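Local coordinates for aldehyde dehydrogenase (Anabaena variabilis, PDB 4H7N), which probably oxidises aldehydes to carboxylic acids with NAD+ as cofactor, at residues 127-135 with 199-209; 145-155 with 444-454. All blocks are in the same frame, centred on the assembly; numbering follows the deposited sequence.

Contact 1. Residues 127-135 with 199-209; sequences YPLVGVISP and LINYVDFVCFT
I133 sets its CG2 methyl at the edge of the F208 ring, with I133 CG2 3.6 Å from F208 CD1. Its other branch lies beside the backbone N (chi1 -61°), which carries CD1 toward I200 CG1 and V206 CG2. I133 has more surface buried here than any other residue. Its N-H and its C=O both bond to strand 205-209: I133 N to C207 O at 2.8 Å, and T209 N to I133 O at a longer 3.3 Å. A water also donates to I133 O and bonds with T209 OG1, which has R444 as a further partner. Upstream, G131 receives C207 N and donates to F205 O. V203 CG1 comes within 3.7 Å of G131 N, and L199 CD2 packs on G131 CA.

D204 grips L129 twice. D204 N donates to L129 O at 2.7 Å. L129 N makes a bent bond to D204 OD2 at 3.0 Å, on the anti side and 26° out of the carboxylate plane. The same oxygen forms a salt bridge with R38.

F205 turns its ring edge to the face of Y127, with F205 CD2 over the centre of that ring. The stack is T-shaped, with planes 71° apart. F205 CB lies alongside V130 CG2. With an alanine in place of Y127, the F205 edge would probably lose the face it points at, leaving a gap beside it.

Strand 129-134 thus runs parallel to 205-209, with strand 156-161 along its other side. Such parallel pairing is characteristic of the Rossmann-like NAD-binding domain of aldehyde dehydrogenases.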
loop_
_atom_site.group_PDB
_atom_site.type_symbol
_atom_site.label_atom_id
_atom_site.label_comp_id
_atom_site.label_asym_id
_atom_site.label_seq_id
_atom_site.Cartn_x
_atom_site.Cartn_y
_atom_site.Cartn_z
ATOM N N TYR A 127 -5.614 3.024 -11.838
ATOM C CA TYR A 127 -4.525 3.983 -12.062
ATOM C C TYR A 127 -4.334 4.065 -13.576
ATOM O O TYR A 127 -4.218 3.027 -14.216
ATOM C CB TYR A 127 -3.257 3.509 -11.407
ATOM C CG TYR A 127 -3.303 3.586 -9.900
ATOM C CD1 TYR A 127 -3.817 2.556 -9.159
ATOM C CD2 TYR A 127 -2.850 4.703 -9.216
ATOM C CE1 TYR A 127 -3.893 2.625 -7.759
ATOM C CE2 TYR A 127 -2.925 4.790 -7.817
ATOM C CZ TYR A 127 -3.449 3.744 -7.114
ATOM O OH TYR A 127 -3.528 3.797 -5.777
ATOM N N PRO A 128 -4.264 5.267 -14.150
ATOM C CA PRO A 128 -4.185 5.267 -15.629
ATOM C C PRO A 128 -2.899 4.645 -16.216
ATOM O O PRO A 128 -2.973 3.974 -17.252
ATOM C CB PRO A 128 -4.278 6.735 -15.976
ATOM C CG PRO A 128 -5.095 7.330 -14.853
ATOM C CD PRO A 128 -4.627 6.597 -13.624
ATOM N N LEU A 129 -1.768 4.884 -15.591
ATOM C CA LEU A 129 -0.472 4.420 -16.113
ATOM C C LEU A 129 0.432 3.794 -15.052
ATOM O O LEU A 129 0.820 4.428 -14.056
ATOM C CB LEU A 129 0.248 5.553 -16.802
ATOM C CG LEU A 129 1.530 5.135 -17.556
ATOM C CD1 LEU A 129 1.200 4.142 -18.683
ATOM C CD2 LEU A 129 2.255 6.324 -18.127
ATOM N N VAL A 130 0.719 2.509 -15.250
ATOM C CA VAL A 130 1.510 1.697 -14.321
ATOM C C VAL A 130 2.861 1.454 -14.987
ATOM O O VAL A 130 2.918 1.124 -16.219
ATOM C CB VAL A 130 0.794 0.359 -14.020
ATOM C CG1 VAL A 130 1.683 -0.560 -13.218
ATOM C CG2 VAL A 130 -0.486 0.629 -13.260
ATOM N N GLY A 131 3.927 1.702 -14.249
ATOM C CA GLY A 131 5.285 1.291 -14.682
ATOM C C GLY A 131 5.765 -0.027 -14.056
ATOM O O GLY A 131 5.664 -0.257 -12.832
ATOM N N VAL A 132 6.258 -0.921 -14.898
ATOM C CA VAL A 132 6.833 -2.168 -14.439
ATOM C C VAL A 132 8.298 -2.261 -14.799
ATOM O O VAL A 132 8.680 -2.133 -15.967
ATOM C CB VAL A 132 6.097 -3.354 -15.085
ATOM C CG1 VAL A 132 6.806 -4.660 -14.758
ATOM C CG2 VAL A 132 4.661 -3.400 -14.580
ATOM N N ILE A 133 9.131 -2.512 -13.798
ATOM C CA ILE A 133 10.583 -2.707 -13.991
ATOM C C ILE A 133 10.875 -4.091 -13.517
ATOM O O ILE A 133 10.663 -4.391 -12.316
ATOM C CB ILE A 133 11.384 -1.681 -13.169
ATOM C CG1 ILE A 133 11.006 -0.275 -13.645
ATOM C CG2 ILE A 133 12.897 -1.954 -13.321
ATOM C CD1 ILE A 133 11.525 0.861 -12.774
ATOM N N SER A 134 11.318 -4.958 -14.438
ATOM C CA SER A 134 11.394 -6.389 -14.169
ATOM C C SER A 134 12.843 -6.924 -14.390
ATOM O O SER A 134 13.594 -6.377 -15.163
ATOM C CB SER A 134 10.387 -7.137 -15.046
ATOM O OG SER A 134 10.615 -6.904 -16.453
ATOM N N PRO A 135 13.211 -8.006 -13.701
ATOM C CA PRO A 135 14.585 -8.503 -13.662
ATOM C C PRO A 135 14.867 -9.513 -14.745
ATOM O O PRO A 135 13.963 -9.942 -15.468
ATOM C CB PRO A 135 14.682 -9.152 -12.286
ATOM C CG PRO A 135 13.294 -9.702 -12.054
ATOM C CD PRO A 135 12.340 -8.774 -12.787
ATOM N N LEU A 199 11.427 6.425 -15.992
ATOM C CA LEU A 199 10.041 5.992 -16.049
ATOM C C LEU A 199 9.267 6.280 -14.821
ATOM O O LEU A 199 8.092 6.595 -14.915
ATOM C CB LEU A 199 10.008 4.474 -16.312
ATOM C CG LEU A 199 8.660 3.819 -16.509
ATOM C CD1 LEU A 199 8.008 4.435 -17.741
ATOM C CD2 LEU A 199 8.899 2.323 -16.659
ATOM N N ILE A 200 9.892 6.154 -13.653
ATOM C CA ILE A 200 9.191 6.441 -12.400
ATOM C C ILE A 200 8.669 7.880 -12.363
ATOM O O ILE A 200 7.605 8.156 -11.731
ATOM C CB ILE A 200 10.101 6.140 -11.192
ATOM C CG1 ILE A 200 10.390 4.640 -11.120
ATOM C CG2 ILE A 200 9.503 6.659 -9.904
ATOM C CD1 ILE A 200 11.547 4.281 -10.201
ATOM N N ASN A 201 9.364 8.800 -13.031
ATOM C CA ASN A 201 8.832 10.164 -13.160
ATOM C C ASN A 201 7.566 10.349 -13.954
ATOM O O ASN A 201 6.983 11.396 -13.814
ATOM C CB ASN A 201 9.837 11.152 -13.663
ATOM C CG ASN A 201 11.030 11.243 -12.762
ATOM O OD1 ASN A 201 10.920 11.121 -11.547
ATOM N ND2 ASN A 201 12.195 11.348 -13.368
ATOM N N TYR A 202 7.124 9.357 -14.733
ATOM C CA TYR A 202 5.998 9.548 -15.657
ATOM C C TYR A 202 4.713 8.749 -15.346
ATOM O O TYR A 202 3.666 9.007 -15.954
ATOM C CB TYR A 202 6.437 9.239 -17.098
ATOM C CG TYR A 202 7.649 10.049 -17.493
ATOM C CD1 TYR A 202 7.620 11.454 -17.460
ATOM C CD2 TYR A 202 8.845 9.435 -17.794
ATOM C CE1 TYR A 202 8.760 12.210 -17.758
ATOM C CE2 TYR A 202 9.986 10.171 -18.112
ATOM C CZ TYR A 202 9.947 11.555 -18.080
ATOM O OH TYR A 202 11.086 12.270 -18.396
ATOM N N VAL A 203 4.799 7.806 -14.418
ATOM C CA VAL A 203 3.726 6.868 -14.156
ATOM C C VAL A 203 2.975 7.226 -12.870
ATOM O O VAL A 203 3.405 8.097 -12.107
ATOM C CB VAL A 203 4.260 5.436 -14.135
ATOM C CG1 VAL A 203 4.925 5.092 -15.491
ATOM C CG2 VAL A 203 5.220 5.160 -13.022
ATOM N N ASP A 204 1.859 6.551 -12.660
ATOM C CA ASP A 204 0.983 6.758 -11.505
ATOM C C ASP A 204 1.200 5.712 -10.421
ATOM O O ASP A 204 0.672 5.823 -9.318
ATOM C CB ASP A 204 -0.471 6.680 -11.966
ATOM C CG ASP A 204 -0.806 7.732 -13.023
ATOM O OD1 ASP A 204 -0.310 8.857 -12.940
ATOM O OD2 ASP A 204 -1.488 7.413 -14.028
ATOM N N PHE A 205 1.977 4.688 -10.739
ATOM C CA PHE A 205 2.125 3.483 -9.925
ATOM C C PHE A 205 3.398 2.771 -10.479
ATOM O O PHE A 205 3.534 2.592 -11.706
ATOM C CB PHE A 205 0.878 2.589 -10.068
ATOM C CG PHE A 205 0.798 1.442 -9.071
ATOM C CD1 PHE A 205 1.727 0.412 -9.076
ATOM C CD2 PHE A 205 -0.236 1.378 -8.170
ATOM C CE1 PHE A 205 1.667 -0.603 -8.151
ATOM C CE2 PHE A 205 -0.337 0.336 -7.247
ATOM C CZ PHE A 205 0.646 -0.640 -7.228
ATOM N N VAL A 206 4.280 2.320 -9.614
ATOM C CA VAL A 206 5.475 1.562 -10.029
ATOM C C VAL A 206 5.577 0.223 -9.344
ATOM O O VAL A 206 5.500 0.120 -8.095
ATOM C CB VAL A 206 6.796 2.348 -9.856
ATOM C CG1 VAL A 206 7.100 2.687 -8.400
ATOM C CG2 VAL A 206 7.965 1.543 -10.459
ATOM N N CYS A 207 5.750 -0.827 -10.153
ATOM C CA CYS A 207 6.117 -2.179 -9.694
ATOM C C CYS A 207 7.590 -2.483 -10.007
ATOM O O CYS A 207 8.038 -2.366 -11.179
ATOM C CB CYS A 207 5.287 -3.218 -10.429
ATOM S SG CYS A 207 3.545 -3.030 -10.118
ATOM N N PHE A 208 8.360 -2.849 -8.991
ATOM C CA PHE A 208 9.780 -3.145 -9.160
ATOM C C PHE A 208 10.128 -4.431 -8.434
ATOM O O PHE A 208 9.779 -4.642 -7.223
ATOM C CB PHE A 208 10.659 -2.015 -8.626
ATOM C CG PHE A 208 12.111 -2.345 -8.607
ATOM C CD1 PHE A 208 12.887 -2.143 -9.731
ATOM C CD2 PHE A 208 12.708 -2.903 -7.467
ATOM C CE1 PHE A 208 14.246 -2.444 -9.725
ATOM C CE2 PHE A 208 14.046 -3.247 -7.465
ATOM C CZ PHE A 208 14.816 -3.008 -8.596
ATOM N N THR A 209 10.831 -5.288 -9.169
ATOM C CA THR A 209 11.400 -6.506 -8.664
ATOM C C THR A 209 12.879 -6.490 -8.968
ATOM O O THR A 209 13.268 -6.205 -10.113
ATOM C CB THR A 209 10.755 -7.703 -9.376
ATOM O OG1 THR A 209 9.353 -7.693 -9.152
ATOM C CG2 THR A 209 11.306 -9.024 -8.825
HETATM O O HOH W 1 8.128 -5.578 -11.059
#

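Contact 2. Residues 145-155 with 444-454; sequences IDTIPALLAGC and RVGAAGLKRFL
The F453 ring has A150 CB over the centre of one face, a CH-pi contact 7° off the ring normal. R452 CG covers the opposite face. The R452 chain then runs extended, and its guanidinium has F453 CZ over its centre, 3.5 Å above the plane. R444 CB sits off-centre on the other side of that guanidinium. At its edge, in plane, is D146 OD1. The R444 guanidinium carries I145 CG2 on one face, 3.6 Å above the plane, and D146 OD2 near its edge.

D146, R444 and R452 form a salt-bridge network. R452 grips end-on: R452 NH1 and NH2 both reach D146 OD1 at 2.8 Å. R444 grips side-on, with R444 NE on D146 OD1 at 3.0 Å and R444 NH2 on D146 OD2 at 2.8 Å. One carboxylate oxygen therefore accepts three bonds. The network joins 145-155 to the segment before strand 454-462, and R444 lies close to E232, the predicted active-site residue. R444 gets there with CG between the backbone N and the carbonyl carbon (chi1 58°) and a bend at chi3 (59°). Two further bonds, from R452 NE and NH2 to G449 O, fix the rotation of the R452 guanidinium. Beyond the contact, it makes a cation-pi contact with Y230.

D146 O accepts A150 N. Helix 147-153 ends in a Schellman motif at G154. Along it, L450 CD1 packs on P149 O at 3.4 Å and on P149 CB. A153 CB meets L450 CD2, F453 CB and L454 CD2. Past the helix end, C155 SG lies obliquely beside the F453 ring, 3.8 Å from F453 CB.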
loop_
_atom_site.group_PDB
_atom_site.type_symbol
_atom_site.label_atom_id
_atom_site.label_comp_id
_atom_site.label_asym_id
_atom_site.label_seq_id
_atom_site.Cartn_x
_atom_site.Cartn_y
_atom_site.Cartn_z
ATOM N N ILE A 145 3.998 -10.680 -14.628
ATOM C CA ILE A 145 3.282 -11.019 -13.420
ATOM C C ILE A 145 2.428 -9.886 -12.886
ATOM O O ILE A 145 1.339 -10.138 -12.427
ATOM C CB ILE A 145 4.254 -11.581 -12.322
ATOM C CG1 ILE A 145 3.469 -12.303 -11.231
ATOM C CG2 ILE A 145 5.161 -10.517 -11.716
ATOM C CD1 ILE A 145 4.341 -13.080 -10.257
ATOM N N ASP A 146 2.910 -8.633 -12.932
ATOM C CA ASP A 146 2.110 -7.491 -12.533
ATOM C C ASP A 146 1.342 -6.918 -13.748
ATOM O O ASP A 146 0.230 -6.468 -13.651
ATOM C CB ASP A 146 3.009 -6.406 -11.904
ATOM C CG ASP A 146 3.709 -6.878 -10.585
ATOM O OD1 ASP A 146 3.035 -7.383 -9.672
ATOM O OD2 ASP A 146 4.929 -6.732 -10.493
ATOM N N THR A 147 1.951 -6.974 -14.915
ATOM C CA THR A 147 1.399 -6.334 -16.115
ATOM C C THR A 147 0.005 -6.837 -16.436
ATOM O O THR A 147 -0.915 -6.058 -16.764
ATOM C CB THR A 147 2.367 -6.555 -17.302
ATOM O OG1 THR A 147 3.655 -5.997 -17.002
ATOM C CG2 THR A 147 1.858 -5.958 -18.618
ATOM N N ILE A 148 -0.169 -8.158 -16.381
ATOM C CA ILE A 148 -1.432 -8.764 -16.821
ATOM C C ILE A 148 -2.605 -8.325 -15.936
ATOM O O ILE A 148 -3.585 -7.892 -16.459
ATOM C CB ILE A 148 -1.350 -10.301 -16.915
ATOM C CG1 ILE A 148 -0.370 -10.730 -18.012
ATOM C CG2 ILE A 148 -2.755 -10.897 -17.089
ATOM C CD1 ILE A 148 -0.757 -10.314 -19.416
ATOM N N PRO A 149 -2.516 -8.462 -14.596
ATOM C CA PRO A 149 -3.668 -7.972 -13.825
ATOM C C PRO A 149 -3.863 -6.468 -13.940
ATOM O O PRO A 149 -4.992 -5.989 -13.998
ATOM C CB PRO A 149 -3.345 -8.406 -12.371
ATOM C CG PRO A 149 -1.887 -8.808 -12.345
ATOM C CD PRO A 149 -1.558 -9.198 -13.763
ATOM N N ALA A 150 -2.786 -5.703 -14.034
ATOM C CA ALA A 150 -2.959 -4.276 -14.221
ATOM C C ALA A 150 -3.719 -3.959 -15.522
ATOM O O ALA A 150 -4.595 -3.092 -15.528
ATOM C CB ALA A 150 -1.623 -3.589 -14.224
ATOM N N LEU A 151 -3.401 -4.670 -16.624
ATOM C CA LEU A 151 -4.113 -4.434 -17.853
ATOM C C LEU A 151 -5.592 -4.760 -17.710
ATOM O O LEU A 151 -6.416 -4.011 -18.196
ATOM C CB LEU A 151 -3.549 -5.251 -19.031
ATOM C CG LEU A 151 -2.195 -4.720 -19.525
ATOM C CD1 LEU A 151 -1.535 -5.765 -20.408
ATOM C CD2 LEU A 151 -2.345 -3.455 -20.327
ATOM N N LEU A 152 -5.916 -5.861 -17.061
ATOM C CA LEU A 152 -7.299 -6.261 -16.916
ATOM C C LEU A 152 -8.081 -5.311 -16.034
ATOM O O LEU A 152 -9.303 -5.169 -16.176
ATOM C CB LEU A 152 -7.374 -7.703 -16.408
ATOM C CG LEU A 152 -7.002 -8.709 -17.520
ATOM C CD1 LEU A 152 -6.664 -10.102 -17.000
ATOM C CD2 LEU A 152 -8.102 -8.827 -18.563
ATOM N N ALA A 153 -7.385 -4.670 -15.115
ATOM C CA ALA A 153 -7.972 -3.662 -14.254
ATOM C C ALA A 153 -8.393 -2.435 -15.050
ATOM O O ALA A 153 -9.195 -1.639 -14.560
ATOM C CB ALA A 153 -7.001 -3.222 -13.166
ATOM N N GLY A 154 -7.863 -2.286 -16.256
ATOM C CA GLY A 154 -8.111 -1.107 -17.040
ATOM C C GLY A 154 -6.974 -0.092 -17.085
ATOM O O GLY A 154 -7.155 0.965 -17.614
ATOM N N CYS A 155 -5.797 -0.464 -16.611
ATOM C CA CYS A 155 -4.611 0.372 -16.682
ATOM C C CYS A 155 -3.912 0.208 -18.017
ATOM O O CYS A 155 -3.916 -0.851 -18.586
ATOM C CB CYS A 155 -3.599 -0.089 -15.634
ATOM S SG CYS A 155 -4.188 -0.229 -13.908
ATOM N N ARG A 444 0.821 -9.688 -4.598
ATOM C CA ARG A 444 0.533 -9.762 -6.051
ATOM C C ARG A 444 -0.231 -11.007 -6.373
ATOM O O ARG A 444 -0.501 -11.302 -7.518
ATOM C CB ARG A 444 1.792 -9.654 -6.919
ATOM C CG ARG A 444 2.843 -10.675 -6.667
ATOM C CD ARG A 444 3.799 -10.754 -7.831
ATOM N NE ARG A 444 4.517 -9.525 -8.179
ATOM C CZ ARG A 444 5.844 -9.439 -8.306
ATOM N NH1 ARG A 444 6.623 -10.482 -8.055
ATOM N NH2 ARG A 444 6.412 -8.315 -8.704
ATOM N N VAL A 445 -0.652 -11.712 -5.339
ATOM C CA VAL A 445 -1.342 -12.967 -5.504
ATOM C C VAL A 445 -2.801 -12.772 -5.162
ATOM O O VAL A 445 -3.160 -12.008 -4.276
ATOM C CB VAL A 445 -0.642 -14.088 -4.687
ATOM C CG1 VAL A 445 -1.587 -15.248 -4.416
ATOM C CG2 VAL A 445 0.597 -14.572 -5.452
ATOM N N GLY A 446 -3.645 -13.415 -5.940
ATOM C CA GLY A 446 -5.076 -13.439 -5.682
ATOM C C GLY A 446 -5.787 -12.161 -5.997
ATOM O O GLY A 446 -5.327 -11.366 -6.790
ATOM N N ALA A 447 -6.928 -11.978 -5.356
ATOM C CA ALA A 447 -7.694 -10.746 -5.413
ATOM C C ALA A 447 -6.817 -9.544 -5.283
ATOM O O ALA A 447 -6.731 -8.783 -6.209
ATOM C CB ALA A 447 -8.755 -10.712 -4.318
ATOM N N ALA A 448 -6.188 -9.372 -4.120
ATOM C CA ALA A 448 -5.411 -8.155 -3.804
ATOM C C ALA A 448 -4.356 -7.816 -4.854
ATOM O O ALA A 448 -4.000 -6.662 -5.032
ATOM C CB ALA A 448 -4.758 -8.293 -2.437
ATOM N N GLY A 449 -3.891 -8.834 -5.576
ATOM C CA GLY A 449 -2.984 -8.691 -6.666
ATOM C C GLY A 449 -3.551 -7.934 -7.873
ATOM O O GLY A 449 -2.774 -7.406 -8.698
ATOM N N LEU A 450 -4.885 -7.885 -7.998
ATOM C CA LEU A 450 -5.479 -7.076 -9.023
ATOM C C LEU A 450 -5.981 -5.789 -8.410
ATOM O O LEU A 450 -5.862 -4.747 -8.990
ATOM C CB LEU A 450 -6.591 -7.814 -9.746
ATOM C CG LEU A 450 -7.026 -7.007 -10.949
ATOM C CD1 LEU A 450 -7.097 -7.903 -12.131
ATOM C CD2 LEU A 450 -8.352 -6.364 -10.632
ATOM N N LYS A 451 -6.520 -5.862 -7.199
ATOM C CA LYS A 451 -7.094 -4.689 -6.591
ATOM C C LYS A 451 -6.116 -3.602 -6.222
ATOM O O LYS A 451 -6.455 -2.432 -6.174
ATOM C CB LYS A 451 -7.945 -5.111 -5.414
ATOM C CG LYS A 451 -9.156 -5.912 -5.888
ATOM C CD LYS A 451 -10.092 -6.291 -4.743
ATOM C CE LYS A 451 -11.203 -5.256 -4.584
ATOM N NZ LYS A 451 -12.101 -5.281 -5.775
ATOM N N ARG A 452 -4.860 -3.939 -6.040
ATOM C CA ARG A 452 -3.895 -2.891 -5.863
ATOM C C ARG A 452 -3.860 -1.842 -6.986
ATOM O O ARG A 452 -3.379 -0.712 -6.759
ATOM C CB ARG A 452 -2.535 -3.482 -5.532
ATOM C CG ARG A 452 -1.826 -4.098 -6.655
ATOM C CD ARG A 452 -0.679 -5.025 -6.157
ATOM N NE ARG A 452 -0.590 -6.027 -7.205
ATOM C CZ ARG A 452 0.494 -6.410 -7.884
ATOM N NH1 ARG A 452 1.690 -5.917 -7.640
ATOM N NH2 ARG A 452 0.364 -7.355 -8.806
ATOM N N PHE A 453 -4.321 -2.203 -8.188
ATOM C CA PHE A 453 -4.259 -1.304 -9.353
ATOM C C PHE A 453 -5.508 -0.423 -9.537
ATOM O O PHE A 453 -5.624 0.251 -10.544
ATOM C CB PHE A 453 -4.034 -2.124 -10.636
ATOM C CG PHE A 453 -2.712 -2.834 -10.654
ATOM C CD1 PHE A 453 -1.552 -2.131 -10.483
ATOM C CD2 PHE A 453 -2.657 -4.197 -10.691
ATOM C CE1 PHE A 453 -0.302 -2.774 -10.471
ATOM C CE2 PHE A 453 -1.446 -4.857 -10.612
ATOM C CZ PHE A 453 -0.272 -4.153 -10.524
ATOM N N LEU A 454 -6.411 -0.471 -8.568
ATOM C CA LEU A 454 -7.724 0.197 -8.597
ATOM C C LEU A 454 -7.886 1.066 -7.394
ATOM O O LEU A 454 -7.413 0.699 -6.291
ATOM C CB LEU A 454 -8.837 -0.864 -8.566
ATOM C CG LEU A 454 -8.837 -1.749 -9.840
ATOM C CD1 LEU A 454 -9.566 -3.023 -9.499
ATOM C CD2 LEU A 454 -9.533 -1.038 -10.990
#

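In the fold
From the N terminus the chain meets 127-135, then 145-155, then 199-209, and last 444-454. The segments alternate, so the two contacts cross. Contact 1 closes a loop of 63 residues and joins two neighbouring parallel strands. Contact 2 closes one of 288 residues and brings the stretch before strand 454-462 onto helix 147-153. The two contacts touch. T209 OG1 and R444 NH2 are 3.0 Å apart, a probable hydrogen bond close to E232, the predicted active-site residue. Y127 N and F453 O, 3.1 Å apart, probably bond where strand 454-462 starts to run antiparallel to 118-134. Together they tie helix 147-153 and the segment leading into strand 454-462 to the sheet that holds 118-134 and 205-209.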